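Local coordinates for P91 (Metagenome, PDB 4ZI5), which hydrolyses phosphotriesters as a promiscuous activity and belongs to the dienelactone hydrolase family of alpha/beta hydrolases, at residues A[46-51]-A[134-139]; A[75-80]-A[104-109]; A[91-96]-A[130-135]. One frame throughout, in Å; residues are numbered along the deposited sequence.

Interaction 1: residues A[46-51]-A[134-139]; sequences VVFPEA and GATCLE
Phe-48, the last residue of strand 42-48, and Gly-134 in helix 132-142 form the closest backbone approach of this contact, their CA atoms 7.0 Å apart. No side chain projects from Gly-134 where the backbones come nearest; the contact itself is carried by Thr-136 and Cys-137, two and three residues along the helix, which the ring of Phe-48 reaches. Thr-136 sends its methyl, not its hydroxyl, to that ring: CG2 sits over the centre of one face, 3.8 Å from the ring centroid and 10° off the normal, a CH-pi contact. The rotamer sorts the two branches, since CG2 lies opposite the backbone N while OG1 (chi1 -58°) stays beside it and bonds to Phe-132 O and to Trp-103 NE1. Cys-137 approaches differently. Its SG comes to the ring edge, 3.7 Å from Phe-48 CD2, in a sulfur-aromatic contact close to the ring plane. This is strand-helix packing in the alpha/beta hydrolase core: Phe-48 also touches Ala-110 of helix 100-115 and Met-77 of the loop after strand 71-74, while its backbone pairs with Ile-128 in strand 125-130.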
loop_
_atom_site.group_PDB
_atom_site.type_symbol
_atom_site.label_atom_id
_atom_site.label_comp_id
_atom_site.label_asym_id
_atom_site.label_seq_id
_atom_site.Cartn_x
_atom_site.Cartn_y
_atom_site.Cartn_z
ATOM N N VAL A 46 -19.162 4.079 7.217
ATOM C CA VAL A 46 -19.877 4.988 6.324
ATOM C C VAL A 46 -19.213 4.974 4.970
ATOM O O VAL A 46 -17.990 5.067 4.896
ATOM C CB VAL A 46 -19.829 6.453 6.810
ATOM C CG1 VAL A 46 -20.708 7.314 5.914
ATOM C CG2 VAL A 46 -20.300 6.559 8.243
ATOM N N VAL A 47 -20.009 4.877 3.907
ATOM C CA VAL A 47 -19.490 4.857 2.547
ATOM C C VAL A 47 -19.926 6.151 1.901
ATOM O O VAL A 47 -21.122 6.337 1.689
ATOM C CB VAL A 47 -20.015 3.676 1.734
ATOM C CG1 VAL A 47 -19.463 3.710 0.303
ATOM C CG2 VAL A 47 -19.696 2.341 2.437
ATOM N N PHE A 48 -18.973 7.038 1.607
ATOM C CA PHE A 48 -19.261 8.291 0.932
ATOM C C PHE A 48 -19.112 8.145 -0.588
ATOM O O PHE A 48 -18.043 7.788 -1.074
ATOM C CB PHE A 48 -18.387 9.427 1.457
ATOM C CG PHE A 48 -18.716 9.844 2.870
ATOM C CD1 PHE A 48 -19.907 10.487 3.160
ATOM C CD2 PHE A 48 -17.869 9.533 3.931
ATOM C CE1 PHE A 48 -20.245 10.834 4.470
ATOM C CE2 PHE A 48 -18.191 9.901 5.229
ATOM C CZ PHE A 48 -19.402 10.547 5.492
ATOM N N PRO A 49 -20.190 8.404 -1.348
ATOM C CA PRO A 49 -20.096 8.211 -2.791
ATOM C C PRO A 49 -19.311 9.276 -3.536
ATOM O O PRO A 49 -18.865 10.266 -2.962
ATOM C CB PRO A 49 -21.559 8.218 -3.273
ATOM C CG PRO A 49 -22.400 8.388 -2.071
ATOM C CD PRO A 49 -21.566 8.743 -0.913
ATOM N N GLU A 50 -19.149 9.040 -4.836
ATOM C CA GLU A 50 -18.626 10.064 -5.717
ATOM C C GLU A 50 -19.596 11.234 -5.785
ATOM O O GLU A 50 -20.753 11.159 -5.277
ATOM C CB GLU A 50 -18.394 9.484 -7.113
ATOM C CG GLU A 50 -17.324 8.408 -7.166
ATOM C CD GLU A 50 -16.820 8.181 -8.570
ATOM O OE1 GLU A 50 -17.656 7.908 -9.442
ATOM O OE2 GLU A 50 -15.604 8.305 -8.822
ATOM N N ALA A 51 -19.118 12.318 -6.393
ATOM C CA ALA A 51 -19.888 13.559 -6.551
ATOM C C ALA A 51 -21.262 13.387 -7.181
ATOM O O ALA A 51 -22.186 14.149 -6.862
ATOM C CB ALA A 51 -19.074 14.576 -7.351
ATOM N N GLY A 134 -14.038 10.518 -0.934
ATOM C CA GLY A 134 -12.740 10.448 -0.301
ATOM C C GLY A 134 -12.353 11.747 0.365
ATOM O O GLY A 134 -11.920 11.767 1.528
ATOM N N ALA A 135 -12.510 12.851 -0.360
ATOM C CA ALA A 135 -12.284 14.177 0.224
ATOM C C ALA A 135 -13.166 14.404 1.458
ATOM O O ALA A 135 -12.697 14.953 2.455
ATOM C CB ALA A 135 -12.507 15.267 -0.817
ATOM N N THR A 136 -14.411 13.910 1.396
ATOM C CA THR A 136 -15.358 14.010 2.489
ATOM C C THR A 136 -14.845 13.288 3.744
ATOM O O THR A 136 -15.018 13.788 4.871
ATOM C CB THR A 136 -16.760 13.445 2.095
ATOM O OG1 THR A 136 -17.290 14.146 0.951
ATOM C CG2 THR A 136 -17.736 13.605 3.214
ATOM N N CYS A 137 -14.276 12.098 3.566
ATOM C CA CYS A 137 -13.719 11.316 4.702
ATOM C C CYS A 137 -12.658 12.117 5.429
ATOM O O CYS A 137 -12.660 12.169 6.650
ATOM C CB CYS A 137 -13.093 10.011 4.229
ATOM S SG CYS A 137 -14.247 8.737 3.706
ATOM N N LEU A 138 -11.804 12.789 4.662
ATOM C CA LEU A 138 -10.725 13.581 5.252
ATOM C C LEU A 138 -11.261 14.826 5.969
ATOM O O LEU A 138 -10.807 15.135 7.079
ATOM C CB LEU A 138 -9.685 13.935 4.196
ATOM C CG LEU A 138 -8.474 14.702 4.719
ATOM C CD1 LEU A 138 -7.786 13.978 5.850
ATOM C CD2 LEU A 138 -7.489 14.944 3.570
ATOM N N GLU A 139 -12.241 15.504 5.370
ATOM C CA GLU A 139 -12.934 16.616 6.050
ATOM C C GLU A 139 -13.538 16.169 7.376
ATOM O O GLU A 139 -13.355 16.821 8.418
ATOM C CB GLU A 139 -14.023 17.241 5.148
ATOM C CG GLU A 139 -13.488 17.922 3.892
ATOM C CD GLU A 139 -12.489 18.982 4.235
ATOM O OE1 GLU A 139 -12.926 19.989 4.813
ATOM O OE2 GLU A 139 -11.265 18.818 3.939
#

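Interaction 2: residues A[75-80]-A[104-109]; sequences ADMHGD and RRRAQA
Met-77 O takes a hydrogen bond from Arg-106 NH1 at 2.7 Å, with an N-H...O angle of 165° and the oxygen only 1° out of the guanidinium plane. The donor stands almost straight out from the carbonyl, and Tyr-96 OH adds a weak bond to the same oxygen. Arg-106 leaves its helix with CG anti to N (chi1 -170°), then bends at chi2 and chi3; this folds its CG and CD against the oxygen that NH1 holds. The methionine side chain runs past it in the reverse direction, laying CE 3.8 Å from Arg-106 CG and 4.3 Å from Ala-107 CB. A water joins the backbones as well, donating to Asp-76 O at 2.8 Å and to Arg-106 O. Within the loop, Asp-76 OD1 accepts from Gly-79 N at 2.9 Å, an Asx motif that ties the turn together. Arg-106 NE forms a salt bridge with Asp-23 of strand 15-23. A leucine in place of Arg-106 would probably cost Met-77 O its short, straight bond and leave Asp-23 without this cationic mate. One buried guanidinium thus serves a carbonyl and a carboxylate, and its charge is likely to be stabilised by both.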
loop_
_atom_site.group_PDB
_atom_site.type_symbol
_atom_site.label_atom_id
_atom_site.label_comp_id
_atom_site.label_asym_id
_atom_site.label_seq_id
_atom_site.Cartn_x
_atom_site.Cartn_y
_atom_site.Cartn_z
ATOM N N ALA A 75 -23.968 6.632 2.215
ATOM C CA ALA A 75 -24.429 7.940 2.623
ATOM C C ALA A 75 -25.110 8.700 1.475
ATOM O O ALA A 75 -24.756 8.532 0.310
ATOM C CB ALA A 75 -23.274 8.753 3.166
ATOM N N ASP A 76 -26.086 9.524 1.836
ATOM C CA ASP A 76 -26.693 10.487 0.925
ATOM C C ASP A 76 -26.190 11.871 1.311
ATOM O O ASP A 76 -26.728 12.485 2.259
ATOM C CB ASP A 76 -28.210 10.401 1.036
ATOM C CG ASP A 76 -28.944 11.461 0.188
ATOM O OD1 ASP A 76 -28.303 12.091 -0.681
ATOM O OD2 ASP A 76 -30.150 11.715 0.454
ATOM N N MET A 77 -25.180 12.381 0.605
ATOM C CA MET A 77 -24.679 13.743 0.891
ATOM C C MET A 77 -25.594 14.836 0.349
ATOM O O MET A 77 -25.800 15.844 1.014
ATOM C CB MET A 77 -23.259 13.972 0.367
ATOM C CG MET A 77 -22.203 13.214 1.123
ATOM S SD MET A 77 -21.942 13.772 2.805
ATOM C CE MET A 77 -21.027 15.283 2.515
ATOM N N HIS A 78 -26.148 14.624 -0.845
ATOM C CA HIS A 78 -26.909 15.656 -1.525
ATOM C C HIS A 78 -28.280 15.900 -0.935
ATOM O O HIS A 78 -28.767 17.032 -0.978
ATOM C CB HIS A 78 -27.010 15.331 -3.009
ATOM C CG HIS A 78 -25.683 15.199 -3.679
ATOM N ND1 HIS A 78 -24.566 15.899 -3.272
ATOM C CD2 HIS A 78 -25.296 14.458 -4.736
ATOM C CE1 HIS A 78 -23.546 15.578 -4.041
ATOM N NE2 HIS A 78 -23.964 14.711 -4.942
ATOM N N GLY A 79 -28.894 14.883 -0.344
ATOM C CA GLY A 79 -30.265 15.001 0.164
ATOM C C GLY A 79 -31.263 14.509 -0.856
ATOM O O GLY A 79 -31.008 14.586 -2.063
ATOM N N ASP A 80 -32.379 13.972 -0.362
ATOM C CA ASP A 80 -33.427 13.352 -1.185
ATOM C C ASP A 80 -32.912 12.251 -2.134
ATOM O O ASP A 80 -33.491 12.005 -3.197
ATOM C CB ASP A 80 -34.186 14.446 -1.980
ATOM C CG ASP A 80 -34.479 15.687 -1.133
ATOM O OD1 ASP A 80 -34.544 15.569 0.116
ATOM O OD2 ASP A 80 -34.631 16.790 -1.709
ATOM N N ARG A 104 -18.793 19.390 6.264
ATOM C CA ARG A 104 -18.514 18.582 7.445
ATOM C C ARG A 104 -19.751 18.191 8.238
ATOM O O ARG A 104 -19.857 17.051 8.669
ATOM C CB ARG A 104 -17.480 19.272 8.329
ATOM C CG ARG A 104 -16.106 19.278 7.676
ATOM C CD ARG A 104 -15.122 20.294 8.281
ATOM N NE ARG A 104 -13.837 20.334 7.561
ATOM C CZ ARG A 104 -12.655 20.718 8.075
ATOM N NH1 ARG A 104 -12.546 21.112 9.351
ATOM N NH2 ARG A 104 -11.555 20.705 7.312
ATOM N N ARG A 105 -20.709 19.102 8.371
ATOM C CA ARG A 105 -21.955 18.781 9.063
ATOM C C ARG A 105 -22.742 17.734 8.310
ATOM O O ARG A 105 -23.324 16.851 8.920
ATOM C CB ARG A 105 -22.858 20.013 9.246
ATOM C CG ARG A 105 -22.381 21.026 10.254
ATOM C CD ARG A 105 -23.511 22.012 10.579
ATOM N NE ARG A 105 -23.883 22.859 9.440
ATOM C CZ ARG A 105 -23.231 23.960 9.055
ATOM N NH1 ARG A 105 -22.121 24.355 9.668
ATOM N NH2 ARG A 105 -23.671 24.655 8.014
ATOM N N ARG A 106 -22.754 17.834 6.990
ATOM C CA ARG A 106 -23.446 16.881 6.152
ATOM C C ARG A 106 -22.837 15.483 6.265
ATOM O O ARG A 106 -23.565 14.475 6.330
ATOM C CB ARG A 106 -23.484 17.378 4.697
ATOM C CG ARG A 106 -24.389 16.593 3.753
ATOM C CD ARG A 106 -25.846 16.631 4.125
ATOM N NE ARG A 106 -26.353 18.000 4.165
ATOM C CZ ARG A 106 -26.721 18.733 3.104
ATOM N NH1 ARG A 106 -26.626 18.274 1.868
ATOM N NH2 ARG A 106 -27.175 19.972 3.300
ATOM N N ALA A 107 -21.508 15.417 6.313
ATOM C CA ALA A 107 -20.790 14.160 6.579
ATOM C C ALA A 107 -21.052 13.589 7.989
ATOM O O ALA A 107 -21.326 12.393 8.150
ATOM C CB ALA A 107 -19.301 14.349 6.359
ATOM N N GLN A 108 -20.967 14.442 9.009
ATOM C CA GLN A 108 -21.285 14.030 10.375
ATOM C C GLN A 108 -22.708 13.447 10.516
ATOM O O GLN A 108 -22.920 12.481 11.273
ATOM C CB GLN A 108 -21.084 15.185 11.341
ATOM C CG GLN A 108 -21.303 14.822 12.809
ATOM C CD GLN A 108 -20.289 13.848 13.342
ATOM O OE1 GLN A 108 -19.079 14.050 13.185
ATOM N NE2 GLN A 108 -20.758 12.784 13.994
ATOM N N ALA A 109 -23.669 14.009 9.772
ATOM C CA ALA A 109 -25.047 13.503 9.806
ATOM C C ALA A 109 -25.095 12.044 9.340
ATOM O O ALA A 109 -25.792 11.234 9.958
ATOM C CB ALA A 109 -25.996 14.370 8.984
HETATM O O HOH W 1 -25.041 12.732 4.420
#

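Interaction 3: residues A[91-96]-A[130-135]; sequences STIQGY and FCFGGA
The aromatic contact pairs Tyr-96 of helix 90-97 with Phe-132, the first residue of helix 132-142. The end of the phenylalanine ring points at one face of the tyrosine: Phe-132 CZ lies 3.3 Å from Tyr-96 CD2, displaced toward the rim of that face. With centroids 4.8 Å apart, the rings are tilted at 38°, between a parallel and a perpendicular arrangement. Phe-132 reaches across because its CG is anti to the backbone N (chi1 167°), which carries the ring away from its own helix toward helix 90-97.

The aliphatic contribution comes from Ile-93, one turn before Tyr-96. Its CD1 rests over the centre of a Phe-132 face, 3.9 Å from the centroid and 8° off the normal, a CH-pi contact. Ile-93 thus covers a face of the ring while Tyr-96 meets its far end.

Phe-132 directly follows Cys-131, the N-cap residue of the helix. Together with Gly-129 and Gly-133, Cys-131 fits the GxCxG pattern of a nucleophile elbow, the strained strand-to-helix turn that in dienelactone hydrolases presents the nucleophilic cysteine; its phi is positive, as expected of this turn. The packing therefore lies immediately beside the probable catalytic turn.

No hydrogen bond crosses between the two segments; the phenol of Tyr-96 is held instead by His-78 ND1, and the indole of Trp-103 meets both aromatic rings.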
loop_
_atom_site.group_PDB
_atom_site.type_symbol
_atom_site.label_atom_id
_atom_site.label_comp_id
_atom_site.label_asym_id
_atom_site.label_seq_id
_atom_site.Cartn_x
_atom_site.Cartn_y
_atom_site.Cartn_z
ATOM N N SER A 91 -23.179 23.117 -9.022
ATOM C CA SER A 91 -23.905 23.884 -7.988
ATOM C C SER A 91 -23.871 23.211 -6.610
ATOM O O SER A 91 -23.704 23.892 -5.584
ATOM C CB SER A 91 -25.353 24.125 -8.404
ATOM O OG SER A 91 -25.999 24.907 -7.425
ATOM N N THR A 92 -24.009 21.886 -6.590
ATOM C CA THR A 92 -23.892 21.130 -5.336
ATOM C C THR A 92 -22.432 21.057 -4.897
ATOM O O THR A 92 -22.132 21.382 -3.751
ATOM C CB THR A 92 -24.498 19.701 -5.404
ATOM O OG1 THR A 92 -25.555 19.634 -6.378
ATOM C CG2 THR A 92 -25.076 19.317 -4.034
ATOM N N ILE A 93 -21.534 20.655 -5.799
ATOM C CA ILE A 93 -20.135 20.390 -5.410
ATOM C C ILE A 93 -19.358 21.633 -4.972
ATOM O O ILE A 93 -18.551 21.569 -4.033
ATOM C CB ILE A 93 -19.361 19.601 -6.494
ATOM C CG1 ILE A 93 -19.973 18.200 -6.676
ATOM C CG2 ILE A 93 -17.877 19.461 -6.157
ATOM C CD1 ILE A 93 -19.879 17.267 -5.472
ATOM N N GLN A 94 -19.609 22.754 -5.633
ATOM C CA GLN A 94 -18.973 24.023 -5.248
ATOM C C GLN A 94 -19.551 24.536 -3.958
ATOM O O GLN A 94 -18.856 25.182 -3.190
ATOM C CB GLN A 94 -19.105 25.069 -6.366
ATOM C CG GLN A 94 -18.349 24.703 -7.638
ATOM C CD GLN A 94 -16.895 24.320 -7.372
ATOM O OE1 GLN A 94 -16.187 25.015 -6.637
ATOM N NE2 GLN A 94 -16.448 23.203 -7.950
ATOM N N GLY A 95 -20.823 24.229 -3.718
ATOM C CA GLY A 95 -21.449 24.431 -2.426
ATOM C C GLY A 95 -20.615 23.887 -1.274
ATOM O O GLY A 95 -20.434 24.563 -0.244
ATOM N N TYR A 96 -20.095 22.673 -1.460
ATOM C CA TYR A 96 -19.307 22.016 -0.423
ATOM C C TYR A 96 -17.931 22.654 -0.307
ATOM O O TYR A 96 -17.488 22.936 0.802
ATOM C CB TYR A 96 -19.162 20.516 -0.686
ATOM C CG TYR A 96 -20.455 19.727 -0.723
ATOM C CD1 TYR A 96 -21.218 19.506 0.428
ATOM C CD2 TYR A 96 -20.898 19.149 -1.921
ATOM C CE1 TYR A 96 -22.404 18.757 0.378
ATOM C CE2 TYR A 96 -22.061 18.409 -1.980
ATOM C CZ TYR A 96 -22.814 18.204 -0.836
ATOM O OH TYR A 96 -23.979 17.444 -0.956
ATOM N N PHE A 130 -15.097 7.619 -2.136
ATOM C CA PHE A 130 -14.647 7.557 -3.534
ATOM C C PHE A 130 -14.740 8.938 -4.147
ATOM O O PHE A 130 -15.799 9.535 -4.117
ATOM C CB PHE A 130 -15.509 6.571 -4.306
ATOM C CG PHE A 130 -15.486 5.205 -3.701
ATOM C CD1 PHE A 130 -16.356 4.880 -2.698
ATOM C CD2 PHE A 130 -14.540 4.262 -4.110
ATOM C CE1 PHE A 130 -16.311 3.635 -2.105
ATOM C CE2 PHE A 130 -14.513 3.003 -3.553
ATOM C CZ PHE A 130 -15.390 2.693 -2.528
ATOM N N CYS A 131 -13.611 9.455 -4.642
ATOM C CA CYS A 131 -13.532 10.803 -5.261
ATOM C C CYS A 131 -13.909 11.886 -4.280
ATOM O O CYS A 131 -13.278 11.995 -3.239
ATOM C CB CYS A 131 -14.411 10.907 -6.510
ATOM S SG CYS A 131 -14.006 9.584 -7.550
ATOM N N PHE A 132 -14.953 12.658 -4.583
ATOM C CA PHE A 132 -15.519 13.611 -3.602
ATOM C C PHE A 132 -15.789 12.971 -2.231
ATOM O O PHE A 132 -15.581 13.608 -1.197
ATOM C CB PHE A 132 -16.785 14.250 -4.189
ATOM C CG PHE A 132 -17.603 14.994 -3.197
ATOM C CD1 PHE A 132 -17.167 16.213 -2.702
ATOM C CD2 PHE A 132 -18.802 14.470 -2.733
ATOM C CE1 PHE A 132 -17.930 16.911 -1.763
ATOM C CE2 PHE A 132 -19.577 15.174 -1.808
ATOM C CZ PHE A 132 -19.141 16.390 -1.325
ATOM N N GLY A 133 -16.223 11.711 -2.231
ATOM C CA GLY A 133 -16.423 10.969 -0.982
ATOM C C GLY A 133 -15.145 10.704 -0.215
ATOM O O GLY A 133 -15.146 10.686 1.020
ATOM N N GLY A 134 -14.038 10.518 -0.934
ATOM C CA GLY A 134 -12.740 10.448 -0.301
ATOM C C GLY A 134 -12.353 11.747 0.365
ATOM O O GLY A 134 -11.920 11.767 1.528
ATOM N N ALA A 135 -12.510 12.851 -0.360
ATOM C CA ALA A 135 -12.284 14.177 0.224
ATOM C C ALA A 135 -13.166 14.404 1.458
ATOM O O ALA A 135 -12.697 14.953 2.455
ATOM C CB ALA A 135 -12.507 15.267 -0.817
#

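In the fold
From the N terminus, the chain first reaches strand 42-48 and residues 46-51, whose partner is helix 132-142, so that interaction 1 closes the widest of the three loops. Nested inside it, interaction 2 runs from residues 75-80, just after strand 71-74, to helix 100-115. Residues 91-96 fall between those two segments, but their partners at 130-135 come after both, so interactions 2 and 3 cross. Interactions 1 and 3 end on the same helix and share Gly-134 and Ala-135. Further bonds join the contacts: Val-47 O with Ala-75 N, and Phe-48 O with Phe-130 N. Together they tie the central strands to the three helices and the loop after strand 71-74.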